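Local structure of similarities with probable monooxygenase (Photorhabdus luminescens, 4HB9) at residues I11-L20 / A331-T342. The protein binds FAD and is probably a flavin-dependent monooxygenase of the aromatic-ring-hydroxylase type. Numbering follows the deposited sequence.
Sequences IGGTCLAHGL and ANTALRDALLLT. With FAD (flavin-adenine dinucleotide), chain B; EDO (1,2-ethanediol), chain E; EDO (1,2-ethanediol), chain G.
I11-L20 and A331-T342, the first helix of the Rossmann-type βαβ unit and part of helix 330-349, which meets the flavin in this FAD-binding fold, run nearly parallel at 26°, their axes 8.0 Å apart at closest approach. Small residues permit this: the CA atoms of G12 and A334 lie 4.7 Å apart, and the methyl of A338 settles on the backbone between G12 O and L16 N, 3.5 Å from each. At the flavin end, I11 turns CG2 anti to its backbone N (CG1 chi1 -61°), laying that methyl against CD2 of L335 at 3.6 Å while CG1 lies near the ribityl O4' and phosphate oxygen O1A of FAD. The same CD2 touches CB and SG of C15, and L335 is backed by A54 and L55 of helix 49-58. Both N-termini aim at the cofactor: G12 N donates a hydrogen bond to O1P at 2.8 Å and I11 N one to O1A, while A331 N and N332 N donate to N1 and O2 of the isoalloxazine, so the two helix dipoles probably help stabilise negative charge on the diphosphate and the flavin. At the far end, L16 sets CD2 against CD2 of L341 and CD1 3.6 Å from OG1 of T342. CG2 of T342 presses on G19 O at 3.4 Å, while its OG1 donates a hydrogen bond to A338 O (2.7 Å), which also accepts T342 N from the opposite face of the carbonyl plane.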
loop_
_atom_site.group_PDB
_atom_site.type_symbol
_atom_site.label_atom_id
_atom_site.label_comp_id
_atom_site.label_asym_id
_atom_site.label_seq_id
_atom_site.Cartn_x
_atom_site.Cartn_y
_atom_site.Cartn_z
ATOM N N ILE A 11 -2.142 3.143 6.872
ATOM C CA ILE A 11 -3.042 2.009 6.896
ATOM C C ILE A 11 -2.784 1.115 8.105
ATOM O O ILE A 11 -3.708 0.780 8.854
ATOM C CB ILE A 11 -2.890 1.150 5.622
ATOM C CG1 ILE A 11 -3.220 1.956 4.356
ATOM C CG2 ILE A 11 -3.765 -0.082 5.692
ATOM C CD1 ILE A 11 -4.590 2.572 4.304
ATOM N N GLY A 12 -1.528 0.704 8.268
ATOM C CA GLY A 12 -1.144 -0.191 9.349
ATOM C C GLY A 12 -1.281 0.397 10.739
ATOM O O GLY A 12 -1.832 -0.241 11.630
ATOM N N GLY A 13 -0.799 1.621 10.911
ATOM C CA GLY A 13 -0.752 2.259 12.230
ATOM C C GLY A 13 -2.125 2.533 12.808
ATOM O O GLY A 13 -2.369 2.322 13.995
ATOM N N THR A 14 -3.038 2.992 11.964
ATOM C CA THR A 14 -4.402 3.229 12.405
ATOM C C THR A 14 -5.105 1.928 12.732
ATOM O O THR A 14 -5.770 1.828 13.772
ATOM C CB THR A 14 -5.206 4.053 11.371
ATOM O OG1 THR A 14 -5.210 3.399 10.107
ATOM C CG2 THR A 14 -4.643 5.435 11.209
ATOM N N CYS A 15 -4.949 0.910 11.885
ATOM C CA CYS A 15 -5.563 -0.376 12.168
ATOM C C CYS A 15 -5.045 -0.898 13.502
ATOM O O CYS A 15 -5.827 -1.356 14.335
ATOM C CB CYS A 15 -5.319 -1.411 11.068
ATOM S SG CYS A 15 -6.334 -2.898 11.216
ATOM N N LEU A 16 -3.727 -0.825 13.698
ATOM C CA LEU A 16 -3.120 -1.256 14.956
ATOM C C LEU A 16 -3.711 -0.523 16.155
ATOM O O LEU A 16 -4.014 -1.143 17.157
ATOM C CB LEU A 16 -1.595 -1.056 14.938
ATOM C CG LEU A 16 -0.838 -1.473 16.208
ATOM C CD1 LEU A 16 -1.016 -2.947 16.533
ATOM C CD2 LEU A 16 0.651 -1.138 16.073
ATOM N N ALA A 17 -3.848 0.790 16.067
ATOM C CA ALA A 17 -4.337 1.560 17.205
ATOM C C ALA A 17 -5.767 1.164 17.559
ATOM O O ALA A 17 -6.082 0.992 18.725
ATOM C CB ALA A 17 -4.202 3.053 16.972
ATOM N N HIS A 18 -6.613 0.922 16.554
ATOM C CA HIS A 18 -7.945 0.386 16.799
ATOM C C HIS A 18 -7.918 -0.931 17.535
ATOM O O HIS A 18 -8.671 -1.147 18.509
ATOM C CB HIS A 18 -8.711 0.209 15.487
ATOM C CG HIS A 18 -9.249 1.479 14.945
ATOM N ND1 HIS A 18 -10.171 2.240 15.621
ATOM C CD2 HIS A 18 -8.997 2.130 13.789
ATOM C CE1 HIS A 18 -10.452 3.312 14.912
ATOM N NE2 HIS A 18 -9.761 3.265 13.794
ATOM N N GLY A 19 -7.038 -1.820 17.087
ATOM C CA GLY A 19 -6.935 -3.126 17.689
ATOM C C GLY A 19 -6.487 -3.070 19.139
ATOM O O GLY A 19 -7.049 -3.754 20.001
ATOM N N LEU A 20 -5.466 -2.264 19.408
ATOM C CA LEU A 20 -4.954 -2.127 20.781
ATOM C C LEU A 20 -6.011 -1.524 21.706
ATOM O O LEU A 20 -6.197 -2.005 22.834
ATOM C CB LEU A 20 -3.672 -1.290 20.803
ATOM C CG LEU A 20 -2.514 -1.901 20.004
ATOM C CD1 LEU A 20 -1.343 -0.945 19.955
ATOM C CD2 LEU A 20 -2.075 -3.236 20.572
ATOM N N ALA A 331 -1.061 -2.740 1.398
ATOM C CA ALA A 331 -2.120 -2.381 2.350
ATOM C C ALA A 331 -2.586 -3.623 3.088
ATOM O O ALA A 331 -2.702 -3.617 4.328
ATOM C CB ALA A 331 -3.302 -1.706 1.651
ATOM N N ASN A 332 -2.843 -4.697 2.343
ATOM C CA ASN A 332 -3.301 -5.914 2.986
ATOM C C ASN A 332 -2.282 -6.479 3.965
ATOM O O ASN A 332 -2.658 -6.969 5.042
ATOM C CB ASN A 332 -3.666 -6.973 1.971
ATOM C CG ASN A 332 -4.918 -6.613 1.232
ATOM O OD1 ASN A 332 -5.993 -6.598 1.820
ATOM N ND2 ASN A 332 -4.797 -6.355 -0.070
ATOM N N THR A 333 -1.009 -6.418 3.595
ATOM C CA THR A 333 0.056 -6.927 4.485
ATOM C C THR A 333 0.228 -6.043 5.720
ATOM O O THR A 333 0.406 -6.563 6.832
ATOM C CB THR A 333 1.375 -7.121 3.724
ATOM O OG1 THR A 333 1.116 -7.924 2.577
ATOM C CG2 THR A 333 2.353 -7.870 4.571
ATOM N N ALA A 334 0.132 -4.718 5.547
ATOM C CA ALA A 334 0.133 -3.803 6.683
ATOM C C ALA A 334 -1.022 -4.087 7.673
ATOM O O ALA A 334 -0.833 -4.093 8.907
ATOM C CB ALA A 334 0.076 -2.364 6.218
ATOM N N LEU A 335 -2.203 -4.342 7.128
ATOM C CA LEU A 335 -3.367 -4.718 7.928
ATOM C C LEU A 335 -3.166 -6.057 8.638
ATOM O O LEU A 335 -3.459 -6.188 9.824
ATOM C CB LEU A 335 -4.618 -4.779 7.043
ATOM C CG LEU A 335 -5.068 -3.423 6.534
ATOM C CD1 LEU A 335 -6.131 -3.589 5.439
ATOM C CD2 LEU A 335 -5.550 -2.544 7.678
ATOM N N ARG A 336 -2.675 -7.043 7.895
ATOM C CA ARG A 336 -2.346 -8.336 8.456
ATOM C C ARG A 336 -1.383 -8.216 9.651
ATOM O O ARG A 336 -1.587 -8.880 10.671
ATOM C CB ARG A 336 -1.706 -9.200 7.378
ATOM C CG ARG A 336 -1.575 -10.655 7.724
ATOM C CD ARG A 336 -1.083 -11.405 6.503
ATOM N NE ARG A 336 -0.886 -12.819 6.780
ATOM C CZ ARG A 336 -0.479 -13.710 5.873
ATOM N NH1 ARG A 336 -0.229 -13.345 4.624
ATOM N NH2 ARG A 336 -0.342 -14.974 6.215
ATOM N N ASP A 337 -0.325 -7.426 9.482
ATOM C CA ASP A 337 0.630 -7.140 10.566
ATOM C C ASP A 337 -0.081 -6.525 11.783
ATOM O O ASP A 337 0.173 -6.907 12.929
ATOM C CB ASP A 337 1.689 -6.135 10.154
ATOM C CG ASP A 337 2.685 -6.652 9.105
ATOM O OD1 ASP A 337 2.744 -7.861 8.771
ATOM O OD2 ASP A 337 3.418 -5.788 8.585
ATOM N N ALA A 338 -0.971 -5.576 11.530
ATOM C CA ALA A 338 -1.668 -4.850 12.612
ATOM C C ALA A 338 -2.537 -5.777 13.453
ATOM O O ALA A 338 -2.531 -5.716 14.692
ATOM C CB ALA A 338 -2.481 -3.691 12.040
ATOM N N LEU A 339 -3.245 -6.680 12.791
ATOM C CA LEU A 339 -4.045 -7.671 13.492
ATOM C C LEU A 339 -3.142 -8.601 14.314
ATOM O O LEU A 339 -3.394 -8.892 15.477
ATOM C CB LEU A 339 -4.853 -8.494 12.493
ATOM C CG LEU A 339 -5.673 -9.611 13.127
ATOM C CD1 LEU A 339 -6.648 -9.068 14.133
ATOM C CD2 LEU A 339 -6.416 -10.419 12.082
ATOM N N LEU A 340 -2.089 -9.084 13.682
ATOM C CA LEU A 340 -1.155 -9.970 14.375
ATOM C C LEU A 340 -0.493 -9.319 15.594
ATOM O O LEU A 340 -0.469 -9.905 16.680
ATOM C CB LEU A 340 -0.104 -10.463 13.396
ATOM C CG LEU A 340 0.854 -11.497 13.991
ATOM C CD1 LEU A 340 0.075 -12.704 14.517
ATOM C CD2 LEU A 340 1.851 -11.855 12.903
ATOM N N LEU A 341 0.037 -8.117 15.428
ATOM C CA LEU A 341 0.672 -7.407 16.528
ATOM C C LEU A 341 -0.318 -7.043 17.639
ATOM O O LEU A 341 0.016 -7.122 18.814
ATOM C CB LEU A 341 1.408 -6.178 16.032
ATOM C CG LEU A 341 2.265 -5.429 17.064
ATOM C CD1 LEU A 341 3.232 -6.364 17.810
ATOM C CD2 LEU A 341 3.016 -4.323 16.382
ATOM N N THR A 342 -1.547 -6.678 17.267
ATOM C CA THR A 342 -2.621 -6.509 18.259
ATOM C C THR A 342 -2.766 -7.763 19.135
ATOM O O THR A 342 -2.803 -7.673 20.368
ATOM C CB THR A 342 -3.974 -6.232 17.568
ATOM O OG1 THR A 342 -3.906 -4.982 16.889
ATOM C CG2 THR A 342 -5.094 -6.189 18.585
HETATM P PA FAD B . 1.522 4.165 4.817
HETATM O O1A FAD B . 0.070 3.808 4.643
HETATM O O2A FAD B . 2.393 4.765 3.766
HETATM O O5B FAD B . 1.651 5.056 6.140
HETATM C C5B FAD B . 2.889 5.579 6.583
HETATM C C4B FAD B . 2.526 6.764 7.457
HETATM O O4B FAD B . 3.697 7.174 8.187
HETATM C C3B FAD B . 2.018 7.982 6.661
HETATM O O3B FAD B . 0.849 8.548 7.256
HETATM C C2B FAD B . 3.204 8.924 6.729
HETATM O O2B FAD B . 2.891 10.302 6.642
HETATM C C1B FAD B . 3.778 8.580 8.110
HETATM N N9A FAD B . 5.182 8.932 8.329
HETATM C C8A FAD B . 6.235 8.699 7.502
HETATM N N7A FAD B . 7.406 9.102 8.076
HETATM C C5A FAD B . 7.076 9.607 9.285
HETATM C C6A FAD B . 7.846 10.215 10.387
HETATM N N6A FAD B . 9.182 10.345 10.215
HETATM N N1A FAD B . 7.177 10.639 11.479
HETATM C C2A FAD B . 5.840 10.471 11.596
HETATM N N3A FAD B . 5.068 9.923 10.637
HETATM C C4A FAD B . 5.635 9.476 9.468
HETATM N N1 FAD B . -1.997 -2.268 -1.415
HETATM C C2 FAD B . -2.898 -3.276 -1.459
HETATM O O2 FAD B . -2.910 -4.195 -0.569
HETATM N N3 FAD B . -3.812 -3.321 -2.447
HETATM C C4 FAD B . -3.881 -2.452 -3.460
HETATM O O4 FAD B . -4.765 -2.577 -4.349
HETATM C C4X FAD B . -2.909 -1.356 -3.505
HETATM N N5 FAD B . -2.913 -0.415 -4.492
HETATM C C5X FAD B . -1.986 0.569 -4.485
HETATM C C6 FAD B . -1.960 1.522 -5.498
HETATM C C7 FAD B . -1.018 2.553 -5.506
HETATM C C7M FAD B . -0.992 3.592 -6.611
HETATM C C8 FAD B . -0.017 2.630 -4.429
HETATM C C8M FAD B . 1.009 3.741 -4.403
HETATM C C9 FAD B . -0.037 1.680 -3.412
HETATM C C9A FAD B . -0.976 0.650 -3.386
HETATM N N10 FAD B . -0.988 -0.313 -2.352
HETATM C C10 FAD B . -1.934 -1.332 -2.386
HETATM C "C1'" FAD B . 0.012 -0.319 -1.265
HETATM C "C2'" FAD B . -0.473 0.382 0.002
HETATM O "O2'" FAD B . -1.000 1.665 -0.294
HETATM C "C3'" FAD B . 0.701 0.527 0.968
HETATM O "O3'" FAD B . 1.435 -0.696 0.980
HETATM C "C4'" FAD B . 0.202 0.820 2.375
HETATM O "O4'" FAD B . -0.127 2.195 2.438
HETATM C "C5'" FAD B . 1.243 0.520 3.433
HETATM O "O5'" FAD B . 0.667 0.831 4.684
HETATM P P FAD B . 1.629 1.455 5.813
HETATM O O1P FAD B . 0.699 1.761 6.963
HETATM O O2P FAD B . 2.812 0.543 6.002
HETATM O O3P FAD B . 2.271 2.810 5.241
HETATM C C1 EDO E . -11.360 1.727 19.013
HETATM O O1 EDO E . -10.762 2.606 18.112
HETATM C C2 EDO E . -11.290 0.333 18.442
HETATM O O2 EDO E . -10.895 -0.520 19.435
HETATM C C1 EDO G . -1.497 -10.099 1.199
HETATM O O1 EDO G . -1.976 -11.332 0.663
HETATM C C2 EDO G . -1.707 -10.117 2.703
HETATM O O2 EDO G . -0.611 -10.738 3.350
#